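Local coordinates for protein nucleoporin NUP82 (Saccharomyces cerevisiae, PDB 3PBP) that serves as a structural constituent of the nuclear pore complex, here represented by its N-terminal domain, which contains the region that interacts with NUP116, at residues R34-W45 and M91-V100. The protein carries 1 engineered substitution. Sequence-based numbering, arbitrary orientation.
Sequences RIVFIQDNIIRW and MEVPWGYSNV
With CG of W95 set anti to its carbonyl carbon (chi1 -63°), the end of the side chain comes up to strand 34-39 and slots between R34 and W45; the bend of the R34 chain at chi3 lays its guanidinium flat on that ring. The evidence for a cation-pi stack is direct: R34 CZ lies 3.4 Å from the centroid of the W95 five-membered ring, with the planes 17° apart. On the opposite face W45 presents an edge, its five-membered ring 5.0 Å from the six-membered ring of W95 between centroids and the planes at 75°, an offset edge-to-face pair. W45 in turn receives P94 over one face, P94 CD standing 3.7 Å from its six-membered ring centroid in a CH-pi contact. V36 CG2 packs obliquely against W95 CZ2, 3.6 Å away. Outside the two segments, W95 NE1 is hydrogen-bonded to G77 O. A leucine in place of W95 would probably leave the R34 guanidinium without its aromatic bed and G77 O without this donor. The contact joins two successive four-stranded blades of the beta-propeller through the loop after strand 87-92: V36 and V93 both pack on L80 of strand 79-83, while P94 touches L57 of strand 55-58.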
loop_
_atom_site.group_PDB
_atom_site.type_symbol
_atom_site.label_atom_id
_atom_site.label_comp_id
_atom_site.label_asym_id
_atom_site.label_seq_id
_atom_site.Cartn_x
_atom_site.Cartn_y
_atom_site.Cartn_z
ATOM N N ARG A 34 -4.745 -19.663 21.486
ATOM C CA ARG A 34 -5.820 -18.870 22.102
ATOM C C ARG A 34 -6.894 -18.584 21.068
ATOM O O ARG A 34 -6.581 -18.179 19.956
ATOM C CB ARG A 34 -5.315 -17.514 22.597
ATOM C CG ARG A 34 -4.072 -17.495 23.464
ATOM C CD ARG A 34 -3.385 -16.174 23.189
ATOM N NE ARG A 34 -3.371 -15.255 24.318
ATOM C CZ ARG A 34 -3.190 -13.945 24.193
ATOM N NH1 ARG A 34 -3.030 -13.403 22.996
ATOM N NH2 ARG A 34 -3.125 -13.181 25.273
ATOM N N ILE A 35 -8.156 -18.751 21.446
ATOM C CA ILE A 35 -9.275 -18.519 20.536
ATOM C C ILE A 35 -10.141 -17.328 20.940
ATOM O O ILE A 35 -10.439 -17.154 22.122
ATOM C CB ILE A 35 -10.185 -19.765 20.476
ATOM C CG1 ILE A 35 -9.408 -20.943 19.896
ATOM C CG2 ILE A 35 -11.428 -19.474 19.642
ATOM C CD1 ILE A 35 -10.135 -22.258 20.066
ATOM N N VAL A 36 -10.523 -16.511 19.961
ATOM C CA VAL A 36 -11.412 -15.378 20.201
ATOM C C VAL A 36 -12.616 -15.608 19.294
ATOM O O VAL A 36 -12.468 -15.884 18.100
ATOM C CB VAL A 36 -10.756 -13.996 19.884
ATOM C CG1 VAL A 36 -11.771 -12.868 20.071
ATOM C CG2 VAL A 36 -9.600 -13.743 20.831
ATOM N N PHE A 37 -13.804 -15.484 19.870
ATOM C CA PHE A 37 -15.053 -15.738 19.164
ATOM C C PHE A 37 -16.046 -14.604 19.379
ATOM O O PHE A 37 -16.382 -14.288 20.518
ATOM C CB PHE A 37 -15.623 -17.051 19.711
ATOM C CG PHE A 37 -16.822 -17.564 18.976
ATOM C CD1 PHE A 37 -16.712 -18.053 17.681
ATOM C CD2 PHE A 37 -18.061 -17.619 19.605
ATOM C CE1 PHE A 37 -17.818 -18.593 17.029
ATOM C CE2 PHE A 37 -19.166 -18.157 18.960
ATOM C CZ PHE A 37 -19.042 -18.646 17.668
ATOM N N ILE A 38 -16.508 -13.980 18.298
ATOM C CA ILE A 38 -17.478 -12.884 18.415
ATOM C C ILE A 38 -18.865 -13.309 17.918
ATOM O O ILE A 38 -19.015 -13.843 16.812
ATOM C CB ILE A 38 -17.034 -11.626 17.638
ATOM C CG1 ILE A 38 -15.727 -11.097 18.221
ATOM C CG2 ILE A 38 -18.108 -10.550 17.733
ATOM C CD1 ILE A 38 -15.297 -9.793 17.630
ATOM N N GLN A 39 -19.878 -13.062 18.746
ATOM C CA GLN A 39 -21.254 -13.442 18.426
ATOM C C GLN A 39 -22.247 -12.701 19.334
ATOM O O GLN A 39 -22.091 -12.682 20.563
ATOM C CB GLN A 39 -21.374 -14.955 18.584
ATOM C CG GLN A 39 -22.755 -15.506 18.792
ATOM C CD GLN A 39 -22.710 -17.014 18.950
ATOM O OE1 GLN A 39 -22.440 -17.752 17.985
ATOM N NE2 GLN A 39 -22.942 -17.485 20.175
ATOM N N ASP A 40 -23.255 -12.084 18.718
ATOM C CA ASP A 40 -24.265 -11.312 19.444
ATOM C C ASP A 40 -23.659 -10.167 20.232
ATOM O O ASP A 40 -24.085 -9.874 21.346
ATOM C CB ASP A 40 -25.057 -12.194 20.413
ATOM C CG ASP A 40 -25.907 -13.228 19.697
ATOM O OD1 ASP A 40 -26.409 -12.907 18.585
ATOM O OD2 ASP A 40 -26.081 -14.346 20.256
ATOM N N ASN A 41 -22.671 -9.513 19.646
ATOM C CA ASN A 41 -22.007 -8.398 20.304
ATOM C C ASN A 41 -21.341 -8.787 21.613
ATOM O O ASN A 41 -21.264 -7.984 22.541
ATOM C CB ASN A 41 -22.985 -7.251 20.544
ATOM C CG ASN A 41 -23.571 -6.719 19.254
ATOM O OD1 ASN A 41 -22.846 -6.309 18.344
ATOM N ND2 ASN A 41 -24.887 -6.722 19.165
ATOM N N ILE A 42 -20.866 -10.028 21.678
ATOM C CA ILE A 42 -20.164 -10.502 22.859
ATOM C C ILE A 42 -18.844 -11.139 22.424
ATOM O O ILE A 42 -18.796 -11.885 21.435
ATOM C CB ILE A 42 -20.965 -11.572 23.650
ATOM C CG1 ILE A 42 -22.390 -11.076 23.944
ATOM C CG2 ILE A 42 -20.228 -11.884 24.969
ATOM C CD1 ILE A 42 -23.291 -12.131 24.525
ATOM N N ILE A 43 -17.779 -10.837 23.163
ATOM C CA ILE A 43 -16.475 -11.395 22.873
ATOM C C ILE A 43 -16.252 -12.593 23.778
ATOM O O ILE A 43 -16.418 -12.509 24.993
ATOM C CB ILE A 43 -15.342 -10.388 23.150
ATOM C CG1 ILE A 43 -15.559 -9.108 22.339
ATOM C CG2 ILE A 43 -14.000 -11.017 22.804
ATOM C CD1 ILE A 43 -14.570 -7.970 22.665
ATOM N N ARG A 44 -15.903 -13.721 23.179
ATOM C CA ARG A 44 -15.590 -14.914 23.948
ATOM C C ARG A 44 -14.114 -15.209 23.692
ATOM O O ARG A 44 -13.656 -15.173 22.550
ATOM C CB ARG A 44 -16.423 -16.095 23.488
ATOM C CG ARG A 44 -17.841 -16.043 23.928
ATOM C CD ARG A 44 -18.546 -17.336 23.559
ATOM N NE ARG A 44 -19.961 -17.291 23.912
ATOM C CZ ARG A 44 -20.853 -18.222 23.589
ATOM N NH1 ARG A 44 -20.483 -19.291 22.897
ATOM N NH2 ARG A 44 -22.122 -18.075 23.947
ATOM N N TRP A 45 -13.358 -15.476 24.750
ATOM C CA TRP A 45 -11.945 -15.775 24.596
ATOM C C TRP A 45 -11.598 -16.972 25.454
ATOM O O TRP A 45 -12.042 -17.076 26.587
ATOM C CB TRP A 45 -11.099 -14.552 24.970
ATOM C CG TRP A 45 -11.176 -14.113 26.413
ATOM C CD1 TRP A 45 -10.310 -14.438 27.415
ATOM C CD2 TRP A 45 -12.131 -13.217 26.988
ATOM N NE1 TRP A 45 -10.657 -13.795 28.574
ATOM C CE2 TRP A 45 -11.772 -13.037 28.342
ATOM C CE3 TRP A 45 -13.253 -12.542 26.490
ATOM C CZ2 TRP A 45 -12.501 -12.214 29.209
ATOM C CZ3 TRP A 45 -13.981 -11.718 27.358
ATOM C CH2 TRP A 45 -13.599 -11.562 28.697
HETATM N N MSE A 91 -10.964 -2.644 20.575
HETATM C CA MSE A 91 -11.201 -3.254 21.871
HETATM C C MSE A 91 -10.101 -4.203 22.290
HETATM O O MSE A 91 -9.500 -4.887 21.465
HETATM C CB MSE A 91 -12.521 -3.995 21.853
HETATM C CG MSE A 91 -13.698 -3.073 21.810
HETATM SE SE MSE A 91 -15.373 -4.006 21.579
HETATM C CE MSE A 91 -16.389 -2.607 20.697
ATOM N N GLU A 92 -9.865 -4.247 23.595
ATOM C CA GLU A 92 -8.841 -5.095 24.169
ATOM C C GLU A 92 -9.455 -6.400 24.651
ATOM O O GLU A 92 -10.364 -6.382 25.475
ATOM C CB GLU A 92 -8.193 -4.356 25.338
ATOM C CG GLU A 92 -6.998 -5.044 25.956
ATOM C CD GLU A 92 -6.316 -4.183 27.007
ATOM O OE1 GLU A 92 -6.890 -3.994 28.101
ATOM O OE2 GLU A 92 -5.201 -3.683 26.734
ATOM N N VAL A 93 -8.989 -7.531 24.126
ATOM C CA VAL A 93 -9.498 -8.831 24.577
ATOM C C VAL A 93 -9.009 -8.960 26.024
ATOM O O VAL A 93 -7.807 -8.904 26.287
ATOM C CB VAL A 93 -8.936 -9.982 23.737
ATOM C CG1 VAL A 93 -9.380 -11.295 24.313
ATOM C CG2 VAL A 93 -9.412 -9.853 22.314
ATOM N N PRO A 94 -9.934 -9.131 26.981
ATOM C CA PRO A 94 -9.617 -9.251 28.409
ATOM C C PRO A 94 -8.847 -10.485 28.860
ATOM O O PRO A 94 -9.218 -11.118 29.845
ATOM C CB PRO A 94 -10.990 -9.168 29.077
ATOM C CG PRO A 94 -11.876 -8.557 28.019
ATOM C CD PRO A 94 -11.382 -9.214 26.778
ATOM N N TRP A 95 -7.777 -10.831 28.158
ATOM C CA TRP A 95 -6.994 -11.996 28.551
ATOM C C TRP A 95 -6.518 -11.764 29.975
ATOM O O TRP A 95 -5.967 -10.703 30.280
ATOM C CB TRP A 95 -5.757 -12.170 27.662
ATOM C CG TRP A 95 -6.039 -12.429 26.226
ATOM C CD1 TRP A 95 -5.795 -11.587 25.175
ATOM C CD2 TRP A 95 -6.591 -13.623 25.666
ATOM N NE1 TRP A 95 -6.160 -12.187 23.994
ATOM C CE2 TRP A 95 -6.655 -13.436 24.266
ATOM C CE3 TRP A 95 -7.046 -14.827 26.210
ATOM C CZ2 TRP A 95 -7.144 -14.414 23.404
ATOM C CZ3 TRP A 95 -7.529 -15.797 25.358
ATOM C CH2 TRP A 95 -7.579 -15.585 23.966
ATOM N N GLY A 96 -6.723 -12.742 30.850
ATOM C CA GLY A 96 -6.257 -12.571 32.214
ATOM C C GLY A 96 -7.349 -12.204 33.190
ATOM O O GLY A 96 -7.234 -12.484 34.383
ATOM N N TYR A 97 -8.395 -11.550 32.694
ATOM C CA TYR A 97 -9.526 -11.199 33.536
ATOM C C TYR A 97 -10.451 -12.397 33.467
ATOM O O TYR A 97 -10.417 -13.154 32.492
ATOM C CB TYR A 97 -10.239 -9.974 32.996
ATOM C CG TYR A 97 -9.362 -8.758 32.944
ATOM C CD1 TYR A 97 -8.421 -8.594 31.932
ATOM C CD2 TYR A 97 -9.447 -7.783 33.931
ATOM C CE1 TYR A 97 -7.583 -7.487 31.907
ATOM C CE2 TYR A 97 -8.613 -6.674 33.916
ATOM C CZ TYR A 97 -7.684 -6.534 32.902
ATOM O OH TYR A 97 -6.848 -5.446 32.885
ATOM N N SER A 98 -11.261 -12.585 34.498
ATOM C CA SER A 98 -12.179 -13.716 34.519
ATOM C C SER A 98 -13.602 -13.242 34.762
ATOM O O SER A 98 -14.545 -13.680 34.089
ATOM C CB SER A 98 -11.764 -14.718 35.602
ATOM O OG SER A 98 -11.572 -14.065 36.845
ATOM N N ASN A 99 -13.753 -12.330 35.714
ATOM C CA ASN A 99 -15.066 -11.808 36.037
ATOM C C ASN A 99 -15.145 -10.327 35.701
ATOM O O ASN A 99 -14.916 -9.474 36.559
ATOM C CB ASN A 99 -15.359 -12.033 37.518
ATOM C CG ASN A 99 -16.790 -12.445 37.760
ATOM O OD1 ASN A 99 -17.282 -13.409 37.161
ATOM N ND2 ASN A 99 -17.473 -11.720 38.643
ATOM N N VAL A 100 -15.473 -10.029 34.449
ATOM C CA VAL A 100 -15.573 -8.646 33.997
ATOM C C VAL A 100 -16.984 -8.104 34.223
ATOM O O VAL A 100 -17.805 -8.074 33.306
ATOM C CB VAL A 100 -15.223 -8.528 32.504
ATOM C CG1 VAL A 100 -14.770 -7.115 32.195
ATOM C CG2 VAL A 100 -14.148 -9.532 32.142
#